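Fibronectin type III domain-containing protein (Simiduia agarivorans, PDB 6P2K) probably hydrolyses xyloglucan-type beta-glucans, its N-terminal part here being a glycoside hydrolase family 74 catalytic module built from seven-bladed beta-propellers. Local coordinates at residues B[94-99]-B[149-154]; B[114-119]-B[139-144]; B[402-407]-B[447-452]; B[510-515]-B[569-574]; B[679-684]-B[714-719]. One frame throughout, in Å; residues are numbered along the deposited sequence.

Contact 1 (B[94-99]-B[149-154]); sequences VPETEN and SSWQTV
Trp-151 sets the pyrrole end of its indole against one methyl of Val-94: CG1 lies 3.4 Å from NE1 of Trp-151, approaching the ring obliquely. The two side chains cross at about a right angle, and it is the methyl anti to the backbone N of Val-94 (chi1 178°) that does the touching. Both carboxylate oxygens of Glu-96 meet the same tryptophan. OE1 of Glu-96 accepts the backbone N-H of Trp-151 at 2.8 Å, a bent bond (140° at the hydrogen) that reaches the oxygen from above the carboxylate plane. OE2 meanwhile sits at the indole edge, 3.6 Å from CD1 of Trp-151, with the carboxylate turned nearly perpendicular to the ring. One acid thus bonds the main chain and borders the ring edge. The turn carrying it is itself tied down, since Thr-97 OG1 donates to Val-94 O at 3.1 Å while the N of Thr-97 reaches that oxygen from the same face. The rest of the buried indole packs on Leu-81, Ile-115 and Ala-117, and Asn-146 OD1 accepts the N-H of Ser-150. The contact ties the loop between two blades, after strand 92-93, to the last hairpin of the second. A serine, asparagine, glycine and tryptophan in this order, at the turn between strands 139-144 and 152-155, are consistent with an Asp-box-like hairpin of a beta-propeller blade.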
# COMPACT_ATOMS: atom_id res chain seq x y z
N VAL B 94 -59.35 -13.97 29.38
CA VAL B 94 -60.11 -14.58 30.47
C VAL B 94 -60.69 -13.46 31.32
O VAL B 94 -59.94 -12.64 31.86
CB VAL B 94 -59.23 -15.53 31.29
CG1 VAL B 94 -60.02 -16.12 32.45
CG2 VAL B 94 -58.67 -16.63 30.41
N PRO B 95 -62.02 -13.40 31.49
CA PRO B 95 -62.62 -12.23 32.15
C PRO B 95 -62.27 -12.11 33.62
O PRO B 95 -62.17 -10.99 34.13
CB PRO B 95 -64.13 -12.44 31.94
CG PRO B 95 -64.24 -13.48 30.86
CD PRO B 95 -63.04 -14.35 31.02
N GLU B 96 -62.09 -13.23 34.33
CA GLU B 96 -61.80 -13.15 35.75
C GLU B 96 -60.41 -12.58 36.02
O GLU B 96 -60.17 -12.02 37.09
CB GLU B 96 -61.94 -14.53 36.40
CG GLU B 96 -63.34 -15.10 36.32
CD GLU B 96 -63.45 -16.20 35.28
OE1 GLU B 96 -64.05 -17.24 35.59
OE2 GLU B 96 -62.95 -16.01 34.15
N THR B 97 -59.50 -12.70 35.06
CA THR B 97 -58.13 -12.22 35.22
C THR B 97 -57.89 -10.89 34.52
O THR B 97 -56.73 -10.49 34.36
CB THR B 97 -57.14 -13.27 34.71
OG1 THR B 97 -57.24 -13.39 33.28
CG2 THR B 97 -57.42 -14.62 35.35
N GLU B 98 -58.95 -10.21 34.08
CA GLU B 98 -58.79 -8.91 33.43
C GLU B 98 -58.08 -7.94 34.37
O GLU B 98 -58.42 -7.85 35.55
CB GLU B 98 -60.15 -8.35 33.02
CG GLU B 98 -60.79 -9.09 31.86
CD GLU B 98 -61.72 -8.23 31.03
OE1 GLU B 98 -62.79 -8.72 30.61
OE2 GLU B 98 -61.38 -7.05 30.80
N ASN B 99 -57.09 -7.22 33.84
CA ASN B 99 -56.30 -6.26 34.60
C ASN B 99 -55.48 -6.93 35.70
O ASN B 99 -55.13 -6.29 36.69
CB ASN B 99 -57.18 -5.15 35.19
CG ASN B 99 -56.46 -3.82 35.32
OD1 ASN B 99 -55.24 -3.75 35.18
ND2 ASN B 99 -57.21 -2.76 35.59
N SER B 149 -63.15 -22.82 32.15
CA SER B 149 -64.43 -22.13 32.05
C SER B 149 -64.54 -21.02 33.09
O SER B 149 -65.01 -19.91 32.79
CB SER B 149 -65.58 -23.12 32.22
OG SER B 149 -65.36 -24.31 31.50
N SER B 150 -64.10 -21.29 34.32
CA SER B 150 -64.26 -20.36 35.42
C SER B 150 -63.02 -20.41 36.31
O SER B 150 -62.30 -21.41 36.34
CB SER B 150 -65.52 -20.68 36.24
OG SER B 150 -65.63 -22.07 36.46
N TRP B 151 -62.79 -19.32 37.02
CA TRP B 151 -61.65 -19.21 37.93
C TRP B 151 -62.09 -18.53 39.21
O TRP B 151 -62.76 -17.50 39.17
CB TRP B 151 -60.49 -18.42 37.30
CG TRP B 151 -60.07 -18.90 35.95
CD1 TRP B 151 -60.71 -18.70 34.77
CD2 TRP B 151 -58.89 -19.66 35.64
NE1 TRP B 151 -60.01 -19.28 33.74
CE2 TRP B 151 -58.89 -19.88 34.25
CE3 TRP B 151 -57.84 -20.17 36.41
CZ2 TRP B 151 -57.88 -20.59 33.61
CZ3 TRP B 151 -56.84 -20.87 35.77
CH2 TRP B 151 -56.86 -21.08 34.38
N GLN B 152 -61.70 -19.11 40.35
CA GLN B 152 -61.98 -18.53 41.65
C GLN B 152 -60.69 -17.99 42.24
O GLN B 152 -59.60 -18.51 41.98
CB GLN B 152 -62.61 -19.56 42.60
CG GLN B 152 -63.83 -20.27 42.02
CD GLN B 152 -63.45 -21.38 41.06
OE1 GLN B 152 -62.59 -22.20 41.35
NE2 GLN B 152 -64.08 -21.39 39.89
N THR B 153 -60.81 -16.94 43.04
CA THR B 153 -59.67 -16.24 43.61
C THR B 153 -59.39 -16.80 45.00
O THR B 153 -60.19 -16.60 45.92
CB THR B 153 -59.92 -14.74 43.66
OG1 THR B 153 -60.41 -14.30 42.38
CG2 THR B 153 -58.64 -14.00 43.98
N VAL B 154 -58.27 -17.50 45.15
CA VAL B 154 -57.83 -18.03 46.43
C VAL B 154 -56.78 -17.09 47.00
O VAL B 154 -55.78 -16.79 46.34
CB VAL B 154 -57.27 -19.46 46.29
CG1 VAL B 154 -56.68 -19.92 47.61
CG2 VAL B 154 -58.36 -20.40 45.83

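Contact 2 (B[114-119]-B[139-144]); sequences HIIAAP and GQVFVS
The imidazole of His-114 has Ser-144 O over one face, 3.9 Å above the plane and toward the rim, while Val-143 CG2 comes obliquely to within 3.6 Å of NE2 of His-114. The Phe-142 ring has Ala-117 O at its edge, in plane, and Pro-119 CG meets its CE2 obliquely at 3.8 Å. Along the backbone two antiparallel pairs, Ile-115 with Ser-144 and Ala-117 with Phe-142, are doubly hydrogen-bonded; Ala-117 N to Phe-142 O is the shortest bond at 2.6 Å, 166° at the hydrogen. Packing is tight where Ile-116 CG2 meets Val-141 CG1 at 3.5 Å. An alanine in place of His-114 would lose the NE2 bond to Gly-193 O and is likely to leave that carbonyl without its mate and Val-143 CG2 less covered. The strands are the inner pair of a four-stranded blade of the seven-bladed beta-propeller, 102-108 bordering 114-119 and 152-155 bordering 139-144; Ile-116 and Ala-118 pack on strand 166-171 of the next sheet.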
# COMPACT_ATOMS: atom_id res chain seq x y z
N HIS B 114 -57.63 -29.30 36.20
CA HIS B 114 -57.27 -28.53 37.38
C HIS B 114 -56.06 -27.67 37.02
O HIS B 114 -54.96 -28.19 36.80
CB HIS B 114 -56.97 -29.44 38.56
CG HIS B 114 -56.94 -28.72 39.88
ND1 HIS B 114 -57.80 -29.03 40.91
CD2 HIS B 114 -56.16 -27.71 40.33
CE1 HIS B 114 -57.55 -28.24 41.94
NE2 HIS B 114 -56.56 -27.43 41.61
N ILE B 115 -56.27 -26.36 36.94
CA ILE B 115 -55.23 -25.41 36.56
C ILE B 115 -55.08 -24.37 37.65
O ILE B 115 -56.05 -24.01 38.33
CB ILE B 115 -55.54 -24.73 35.20
CG1 ILE B 115 -56.12 -25.74 34.21
CG2 ILE B 115 -54.29 -24.09 34.63
CD1 ILE B 115 -56.95 -25.11 33.12
N ILE B 116 -53.86 -23.88 37.82
CA ILE B 116 -53.56 -22.78 38.72
C ILE B 116 -52.89 -21.68 37.90
O ILE B 116 -51.90 -21.93 37.21
CB ILE B 116 -52.66 -23.22 39.89
CG1 ILE B 116 -53.41 -24.18 40.81
CG2 ILE B 116 -52.15 -22.02 40.65
CD1 ILE B 116 -52.58 -24.72 41.95
N ALA B 117 -53.44 -20.47 37.97
CA ALA B 117 -52.85 -19.29 37.36
C ALA B 117 -52.47 -18.33 38.47
O ALA B 117 -53.33 -17.93 39.27
CB ALA B 117 -53.80 -18.64 36.36
N ALA B 118 -51.20 -17.96 38.53
CA ALA B 118 -50.69 -17.17 39.64
C ALA B 118 -50.37 -15.75 39.18
O ALA B 118 -49.65 -15.58 38.19
CB ALA B 118 -49.44 -17.82 40.23
N PRO B 119 -50.89 -14.74 39.87
CA PRO B 119 -50.49 -13.36 39.56
C PRO B 119 -48.98 -13.18 39.66
O PRO B 119 -48.32 -13.73 40.54
CB PRO B 119 -51.21 -12.54 40.64
CG PRO B 119 -52.43 -13.34 40.94
CD PRO B 119 -52.02 -14.79 40.80
N GLY B 139 -51.56 -11.64 48.63
CA GLY B 139 -51.12 -12.81 47.89
C GLY B 139 -52.32 -13.62 47.46
O GLY B 139 -53.11 -14.07 48.30
N GLN B 140 -52.49 -13.81 46.15
CA GLN B 140 -53.67 -14.49 45.63
C GLN B 140 -53.28 -15.37 44.46
O GLN B 140 -52.20 -15.23 43.88
CB GLN B 140 -54.75 -13.49 45.21
CG GLN B 140 -55.53 -12.93 46.39
CD GLN B 140 -56.68 -12.05 45.95
OE1 GLN B 140 -56.57 -11.29 45.00
NE2 GLN B 140 -57.81 -12.17 46.65
N VAL B 141 -54.18 -16.28 44.11
CA VAL B 141 -53.95 -17.30 43.10
C VAL B 141 -55.29 -17.66 42.47
O VAL B 141 -56.27 -17.89 43.18
CB VAL B 141 -53.26 -18.54 43.69
CG1 VAL B 141 -53.61 -19.79 42.90
CG2 VAL B 141 -51.74 -18.35 43.74
N PHE B 142 -55.33 -17.71 41.14
CA PHE B 142 -56.53 -18.13 40.43
C PHE B 142 -56.46 -19.62 40.15
O PHE B 142 -55.46 -20.11 39.60
CB PHE B 142 -56.69 -17.35 39.13
CG PHE B 142 -56.86 -15.87 39.33
CD1 PHE B 142 -58.11 -15.32 39.54
CD2 PHE B 142 -55.76 -15.03 39.31
CE1 PHE B 142 -58.26 -13.96 39.72
CE2 PHE B 142 -55.90 -13.67 39.49
CZ PHE B 142 -57.16 -13.13 39.70
N VAL B 143 -57.51 -20.35 40.52
CA VAL B 143 -57.57 -21.79 40.37
C VAL B 143 -58.83 -22.15 39.60
O VAL B 143 -59.87 -21.50 39.76
CB VAL B 143 -57.53 -22.50 41.75
CG1 VAL B 143 -58.66 -22.01 42.63
CG2 VAL B 143 -57.58 -24.02 41.58
N SER B 144 -58.73 -23.18 38.76
CA SER B 144 -59.86 -23.67 37.99
C SER B 144 -59.91 -25.19 38.07
O SER B 144 -58.87 -25.86 37.95
CB SER B 144 -59.77 -23.23 36.52
OG SER B 144 -60.36 -24.19 35.66

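Contact 3 (B[402-407]-B[447-452]); sequences YTYDVA and DVQAVD
Tyr-404 and Gln-449 form the tight end of this contact, although both are partly exposed. CG of Gln-449 stands over the centre of the phenol ring, 3.5 Å from the centroid of Tyr-404 and 11° off the normal, a clear CH-pi geometry; the opposite face has Tyr-402 CD1 near its rim. The phenol OH of Tyr-404 donates to Asp-447 OD2 at 2.7 Å, on the syn side of the carboxylate. Asp-447 OD1 takes the amide N-H of Gln-449 NE2 at 3.0 Å, so Asp-447 bridges the phenol and the amide. A glycerol, probably from the crystallisation liquor, lies about 4 Å from the Tyr-404 side chain. Toward Asp-405 the fit is looser yet more buried: CG lies anti to the backbone N (chi1 -154°), which carries OD2 toward Val-451 N for a weak bond of 3.5 Å, and the same oxygen binds the zinc ion, with Asp-513 as its other protein ligand. Beyond it, Ala-407 CB touches Val-451 CG2 at 3.8 Å. Strand 403-409, bulged where Tyr-404 and Asp-405 both face Gly-416, borders one propeller sheet and strand 447-456 borders the next, with Ile-414 of strand 412-417 packed on both Ala-407 and Val-451.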
# COMPACT_ATOMS: atom_id res chain seq x y z
N TYR B 402 -35.74 -2.07 19.80
CA TYR B 402 -36.13 -0.67 19.73
C TYR B 402 -35.24 0.01 18.69
O TYR B 402 -34.05 0.22 18.92
CB TYR B 402 -36.00 0.01 21.09
CG TYR B 402 -36.71 1.35 21.16
CD1 TYR B 402 -36.26 2.44 20.42
CD2 TYR B 402 -37.83 1.53 21.96
CE1 TYR B 402 -36.89 3.66 20.47
CE2 TYR B 402 -38.48 2.75 22.03
CZ TYR B 402 -38.00 3.81 21.27
OH TYR B 402 -38.63 5.03 21.32
N THR B 403 -35.81 0.34 17.53
CA THR B 403 -35.07 0.99 16.46
C THR B 403 -35.54 2.43 16.32
O THR B 403 -36.74 2.69 16.16
CB THR B 403 -35.24 0.23 15.14
OG1 THR B 403 -34.90 -1.15 15.34
CG2 THR B 403 -34.32 0.82 14.08
N TYR B 404 -34.58 3.37 16.38
CA TYR B 404 -34.88 4.80 16.34
C TYR B 404 -35.08 5.31 14.91
O TYR B 404 -35.97 6.13 14.67
CB TYR B 404 -33.75 5.61 16.96
CG TYR B 404 -33.46 5.44 18.43
CD1 TYR B 404 -34.23 6.09 19.40
CD2 TYR B 404 -32.36 4.70 18.86
CE1 TYR B 404 -33.94 5.96 20.75
CE2 TYR B 404 -32.06 4.57 20.21
CZ TYR B 404 -32.85 5.20 21.14
OH TYR B 404 -32.55 5.07 22.48
N ASP B 405 -34.23 4.88 13.98
CA ASP B 405 -34.08 5.54 12.69
C ASP B 405 -33.49 4.53 11.71
O ASP B 405 -32.94 3.50 12.11
CB ASP B 405 -33.20 6.80 12.81
CG ASP B 405 -33.50 7.85 11.74
OD1 ASP B 405 -34.15 7.48 10.74
OD2 ASP B 405 -33.12 9.04 11.92
N VAL B 406 -33.61 4.84 10.42
CA VAL B 406 -33.08 3.99 9.36
C VAL B 406 -32.53 4.88 8.25
O VAL B 406 -33.01 6.00 8.03
CB VAL B 406 -34.16 3.02 8.80
CG1 VAL B 406 -35.31 3.80 8.17
CG2 VAL B 406 -33.56 2.03 7.80
N ALA B 407 -31.50 4.39 7.57
CA ALA B 407 -30.97 5.04 6.38
C ALA B 407 -30.54 3.98 5.39
O ALA B 407 -30.07 2.90 5.78
CB ALA B 407 -29.79 5.97 6.72
N ASP B 447 -26.15 3.04 21.48
CA ASP B 447 -27.35 3.85 21.30
C ASP B 447 -27.16 4.77 20.11
O ASP B 447 -26.23 5.58 20.09
CB ASP B 447 -27.66 4.66 22.56
CG ASP B 447 -29.05 5.24 22.55
OD1 ASP B 447 -29.22 6.38 22.06
OD2 ASP B 447 -29.99 4.57 23.04
N VAL B 448 -28.04 4.65 19.11
CA VAL B 448 -27.90 5.36 17.83
C VAL B 448 -29.27 5.94 17.48
O VAL B 448 -30.08 5.29 16.81
CB VAL B 448 -27.38 4.44 16.71
CG1 VAL B 448 -27.24 5.22 15.41
CG2 VAL B 448 -26.05 3.82 17.11
N GLN B 449 -29.51 7.19 17.89
CA GLN B 449 -30.83 7.79 17.77
C GLN B 449 -31.10 8.44 16.42
O GLN B 449 -32.25 8.79 16.14
CB GLN B 449 -31.04 8.82 18.89
CG GLN B 449 -31.16 8.19 20.27
CD GLN B 449 -31.37 9.19 21.39
OE1 GLN B 449 -31.98 10.25 21.20
NE2 GLN B 449 -30.87 8.87 22.58
N ALA B 450 -30.09 8.60 15.56
CA ALA B 450 -30.30 9.25 14.27
C ALA B 450 -29.24 8.79 13.28
O ALA B 450 -28.07 8.69 13.63
CB ALA B 450 -30.27 10.78 14.41
N VAL B 451 -29.67 8.52 12.05
CA VAL B 451 -28.78 8.18 10.94
C VAL B 451 -29.26 8.90 9.69
O VAL B 451 -30.44 9.25 9.56
CB VAL B 451 -28.71 6.65 10.69
CG1 VAL B 451 -27.99 5.95 11.84
CG2 VAL B 451 -30.11 6.07 10.50
N ASP B 452 -28.34 9.11 8.75
CA ASP B 452 -28.65 9.71 7.46
C ASP B 452 -27.48 9.44 6.52
O ASP B 452 -26.44 8.91 6.92
CB ASP B 452 -28.92 11.22 7.59
CG ASP B 452 -29.93 11.72 6.56
OD1 ASP B 452 -30.15 11.03 5.54
OD2 ASP B 452 -30.50 12.81 6.77

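Contact 4 (B[510-515]-B[569-574]); sequences VLRDVA and IARKIA
Arg-512 runs fully extended from CG to NE, with CG anti to the backbone N (chi1 -164°), and this straight chain slides alongside strand 569-570. Its CB lies 3.1 Å from Ala-570 O, and its CD meets Ile-569 CG2 at 3.7 Å. Arg-571 instead folds at its second torsion (chi2 67°), which brings its CD over one face of the Arg-512 guanidinium, 3.4 Å from NH2 of Arg-512. The two guanidinium planes are tilted against each other. Asp-513 also has CG anti to N, and this turns OD2 toward the neighbouring strand, where Ile-573 N donates to it at 2.8 Å in a nearly straight bond of 169° on the anti side. Farther along, Ala-515 CB packs on Ile-573 CB at 3.8 Å. A single water joins the main chains, donating to Arg-512 O and to Arg-571 O, the latter at 2.7 Å. Strands 511-516 and 567-575 edge neighbouring propeller sheets. The charged ends are answered elsewhere: Arg-571 NE forms a salt bridge with Asp-617 and its NH2 bonds Thr-744 O and Lys-693 O, while Arg-512 NH2 bonds Trp-616 O and its guanidinium makes a cation-pi contact with that tryptophan. These partners probably offset the closeness of the two arginines. Asp-513 divides its oxygens, OD1 to a zinc ion it shares with Asp-405 and OD2 to a backbone amide, which is likely to fix the carboxylate's rotation.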
# COMPACT_ATOMS: atom_id res chain seq x y z
N VAL B 510 -26.87 15.21 23.66
CA VAL B 510 -27.23 14.19 22.68
C VAL B 510 -27.77 14.85 21.42
O VAL B 510 -28.63 15.74 21.49
CB VAL B 510 -28.27 13.22 23.28
CG1 VAL B 510 -28.86 12.32 22.20
CG2 VAL B 510 -27.63 12.37 24.38
N LEU B 511 -27.24 14.44 20.27
CA LEU B 511 -27.73 14.92 18.98
C LEU B 511 -28.99 14.13 18.64
O LEU B 511 -28.97 13.14 17.91
CB LEU B 511 -26.67 14.77 17.89
CG LEU B 511 -25.23 15.17 18.24
CD1 LEU B 511 -24.30 14.91 17.05
CD2 LEU B 511 -25.17 16.62 18.67
N ARG B 512 -30.13 14.58 19.19
CA ARG B 512 -31.34 13.78 19.10
C ARG B 512 -31.79 13.58 17.65
O ARG B 512 -32.40 12.56 17.34
CB ARG B 512 -32.46 14.39 19.93
CG ARG B 512 -33.58 13.40 20.17
CD ARG B 512 -34.61 13.89 21.17
NE ARG B 512 -35.69 12.91 21.29
CZ ARG B 512 -36.96 13.21 21.53
NH1 ARG B 512 -37.32 14.48 21.69
NH2 ARG B 512 -37.87 12.24 21.62
N ASP B 513 -31.49 14.53 16.77
CA ASP B 513 -31.59 14.24 15.34
C ASP B 513 -30.40 14.83 14.61
O ASP B 513 -29.80 15.82 15.05
CB ASP B 513 -32.90 14.74 14.72
CG ASP B 513 -33.23 14.05 13.38
OD1 ASP B 513 -33.02 12.81 13.23
OD2 ASP B 513 -33.70 14.76 12.46
N VAL B 514 -30.06 14.18 13.51
CA VAL B 514 -29.02 14.59 12.58
C VAL B 514 -29.63 14.46 11.19
O VAL B 514 -30.21 13.42 10.87
CB VAL B 514 -27.77 13.70 12.71
CG1 VAL B 514 -26.78 13.98 11.59
CG2 VAL B 514 -27.13 13.85 14.08
N ALA B 515 -29.52 15.51 10.38
CA ALA B 515 -30.19 15.49 9.09
C ALA B 515 -29.33 16.18 8.03
O ALA B 515 -28.70 17.20 8.30
CB ALA B 515 -31.57 16.16 9.16
N ILE B 569 -34.52 21.13 22.53
CA ILE B 569 -34.37 19.75 22.08
C ILE B 569 -35.12 19.60 20.77
O ILE B 569 -36.25 20.09 20.63
CB ILE B 569 -34.89 18.74 23.12
CG1 ILE B 569 -34.16 18.89 24.45
CG2 ILE B 569 -34.74 17.31 22.62
CD1 ILE B 569 -34.85 18.21 25.61
N ALA B 570 -34.51 18.92 19.80
CA ALA B 570 -35.14 18.65 18.52
C ALA B 570 -35.41 17.16 18.37
O ALA B 570 -34.53 16.34 18.65
CB ALA B 570 -34.27 19.14 17.36
N ARG B 571 -36.62 16.82 17.93
CA ARG B 571 -36.95 15.43 17.63
C ARG B 571 -36.69 15.08 16.17
O ARG B 571 -36.28 13.95 15.88
CB ARG B 571 -38.41 15.15 17.99
CG ARG B 571 -38.93 13.78 17.55
CD ARG B 571 -38.25 12.64 18.29
NE ARG B 571 -38.89 11.36 18.00
CZ ARG B 571 -38.64 10.62 16.92
NH1 ARG B 571 -37.75 11.04 16.03
NH2 ARG B 571 -39.27 9.47 16.74
N LYS B 572 -36.90 16.02 15.26
CA LYS B 572 -36.61 15.81 13.85
C LYS B 572 -36.21 17.13 13.22
O LYS B 572 -36.83 18.17 13.49
CB LYS B 572 -37.82 15.22 13.11
CG LYS B 572 -37.64 15.19 11.60
CD LYS B 572 -38.30 13.98 10.97
CE LYS B 572 -37.90 13.86 9.50
NZ LYS B 572 -38.83 12.98 8.75
N ILE B 573 -35.17 17.09 12.40
CA ILE B 573 -34.72 18.24 11.62
C ILE B 573 -35.11 18.01 10.17
O ILE B 573 -34.84 16.95 9.61
CB ILE B 573 -33.20 18.46 11.75
CG1 ILE B 573 -32.82 18.71 13.21
CG2 ILE B 573 -32.76 19.61 10.87
CD1 ILE B 573 -31.32 18.78 13.44
N ALA B 574 -35.76 19.01 9.57
CA ALA B 574 -36.25 18.93 8.20
C ALA B 574 -35.64 20.07 7.39
O ALA B 574 -36.22 21.17 7.32
CB ALA B 574 -37.78 18.98 8.15
O HOH W 1 -34.60 11.86 16.37

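Contact 5 (B[679-684]-B[714-719]); sequences VWWNSV and LGYGVF
A single short helix, 681-684, together with the loop before it, packs against strand 714-723, the third strand of a four-stranded antiparallel sheet of the beta-propeller fold, and the join is made by aromatic and aliphatic side chains. Leu-714 meets Trp-680 and Val-684: its CD2 stands over the five-membered ring of Trp-680, 3.6 Å from the centroid and 13° off the normal, a CH-pi contact. The other methyl, Leu-714 CD1, turns to Val-684 CG2 at 3.7 Å. Trp-680 reaches this place with CG wedged between the backbone N and the carbonyl carbon (chi1 46°), and its carbonyl starts the helix by accepting Val-684 N at 3.0 Å and also Ser-683 N. A second cluster is an offset edge-to-face pair, the edge of Tyr-716 pointing at the face of Trp-681 with planes 89° apart and centroids separated by 5.9 Å. A glycerol touches the side chain of Trp-681, and the hydroxyl of Tyr-716 bonds Arg-673 O. Replacing Trp-680 by an alanine would remove the ring under Leu-714 and would probably open a gap beside its CD2, freeing that leucine to turn. A water links the two segments as well: it accepts from Trp-680 NE1 at 3.0 Å and donates to Gly-715 O at 2.8 Å.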
# COMPACT_ATOMS: atom_id res chain seq x y z
N VAL B 679 -58.41 -5.94 18.35
CA VAL B 679 -58.84 -6.96 19.31
C VAL B 679 -58.90 -6.40 20.73
O VAL B 679 -59.59 -6.96 21.58
CB VAL B 679 -57.90 -8.17 19.23
CG1 VAL B 679 -56.55 -7.86 19.87
CG2 VAL B 679 -58.54 -9.40 19.86
N TRP B 680 -58.21 -5.29 20.99
CA TRP B 680 -58.08 -4.74 22.33
C TRP B 680 -59.05 -3.61 22.63
O TRP B 680 -59.06 -3.11 23.77
CB TRP B 680 -56.64 -4.25 22.56
CG TRP B 680 -56.08 -3.42 21.44
CD1 TRP B 680 -55.31 -3.87 20.40
CD2 TRP B 680 -56.22 -2.01 21.25
NE1 TRP B 680 -54.97 -2.82 19.58
CE2 TRP B 680 -55.51 -1.67 20.08
CE3 TRP B 680 -56.87 -0.99 21.96
CZ2 TRP B 680 -55.44 -0.36 19.60
CZ3 TRP B 680 -56.80 0.31 21.48
CH2 TRP B 680 -56.09 0.61 20.31
N TRP B 681 -59.86 -3.19 21.66
CA TRP B 681 -60.63 -1.96 21.83
C TRP B 681 -61.62 -2.07 22.98
O TRP B 681 -61.78 -1.12 23.77
CB TRP B 681 -61.36 -1.60 20.54
CG TRP B 681 -61.98 -0.25 20.63
CD1 TRP B 681 -63.30 0.05 20.80
CD2 TRP B 681 -61.29 1.01 20.61
NE1 TRP B 681 -63.48 1.41 20.86
CE2 TRP B 681 -62.26 2.02 20.74
CE3 TRP B 681 -59.95 1.37 20.47
CZ2 TRP B 681 -61.93 3.37 20.74
CZ3 TRP B 681 -59.62 2.72 20.47
CH2 TRP B 681 -60.61 3.70 20.61
N ASN B 682 -62.31 -3.20 23.10
CA ASN B 682 -63.36 -3.31 24.10
C ASN B 682 -62.80 -3.45 25.51
O ASN B 682 -63.53 -3.18 26.48
CB ASN B 682 -64.27 -4.49 23.78
CG ASN B 682 -65.24 -4.18 22.65
OD1 ASN B 682 -65.82 -3.09 22.60
ND2 ASN B 682 -65.40 -5.12 21.73
N SER B 683 -61.54 -3.85 25.66
CA SER B 683 -60.94 -4.01 26.98
C SER B 683 -60.23 -2.74 27.45
O SER B 683 -60.46 -2.29 28.58
CB SER B 683 -59.95 -5.19 26.98
OG SER B 683 -60.60 -6.41 26.66
N VAL B 684 -59.38 -2.16 26.61
CA VAL B 684 -58.52 -1.07 27.04
C VAL B 684 -58.66 0.14 26.12
O VAL B 684 -57.91 1.12 26.26
CB VAL B 684 -57.05 -1.53 27.11
CG1 VAL B 684 -56.87 -2.54 28.22
CG2 VAL B 684 -56.63 -2.12 25.77
N LEU B 714 -50.06 0.07 22.40
CA LEU B 714 -51.22 -0.14 21.54
C LEU B 714 -51.05 0.69 20.27
O LEU B 714 -50.84 1.91 20.34
CB LEU B 714 -52.51 0.24 22.25
CG LEU B 714 -52.81 -0.59 23.50
CD1 LEU B 714 -53.96 0.02 24.30
CD2 LEU B 714 -53.13 -2.03 23.11
N GLY B 715 -51.12 0.02 19.12
CA GLY B 715 -51.08 0.71 17.85
C GLY B 715 -52.43 0.71 17.17
O GLY B 715 -52.98 -0.36 16.90
N TYR B 716 -52.98 1.89 16.90
CA TYR B 716 -54.29 1.95 16.26
C TYR B 716 -54.20 1.54 14.80
O TYR B 716 -55.00 0.72 14.32
CB TYR B 716 -54.90 3.35 16.39
CG TYR B 716 -56.37 3.35 16.05
CD1 TYR B 716 -56.80 3.40 14.73
CD2 TYR B 716 -57.32 3.25 17.05
CE1 TYR B 716 -58.15 3.37 14.42
CE2 TYR B 716 -58.67 3.22 16.75
CZ TYR B 716 -59.08 3.28 15.43
OH TYR B 716 -60.42 3.26 15.13
N GLY B 717 -53.25 2.10 14.06
CA GLY B 717 -53.13 1.80 12.65
C GLY B 717 -52.17 2.71 11.91
O GLY B 717 -51.79 3.77 12.42
N VAL B 718 -51.78 2.29 10.71
CA VAL B 718 -50.91 3.06 9.84
C VAL B 718 -51.76 3.62 8.71
O VAL B 718 -52.55 2.88 8.10
CB VAL B 718 -49.76 2.20 9.29
CG1 VAL B 718 -48.75 3.07 8.54
CG2 VAL B 718 -49.09 1.44 10.42
N PHE B 719 -51.60 4.91 8.42
CA PHE B 719 -52.46 5.59 7.46
C PHE B 719 -51.61 6.28 6.40
O PHE B 719 -50.62 6.95 6.71
CB PHE B 719 -53.37 6.60 8.15
CG PHE B 719 -54.26 5.97 9.20
CD1 PHE B 719 -53.82 5.84 10.51
CD2 PHE B 719 -55.51 5.49 8.86
CE1 PHE B 719 -54.62 5.26 11.47
CE2 PHE B 719 -56.32 4.90 9.81
CZ PHE B 719 -55.88 4.79 11.12
O HOH W 2 -52.68 -3.09 17.64

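Contacts 1 and 2 share a sheet through neighbouring strands 152-155 and 139-144, their centres 9 Å apart, joined where Val-154 O meets Val-141 N at 2.8 Å, a probable hydrogen bond. Contacts 3 and 4 form a second pair, 11 Å between centres, united by the zinc ion that Asp-405 OD2 and Asp-513 OD1 both bind, these oxygens lying 4.0 Å apart. The pairs stand on opposite sides of the chain's centre, with contact 1 about 42 Å from contact 3 between centres. Contact 5 is about 23 Å from contact 1 and 26 Å from contact 3, centre to centre; it touches contact 1 loosely, where Glu-98 OE2 is 4.3 Å from Ser-683 OG.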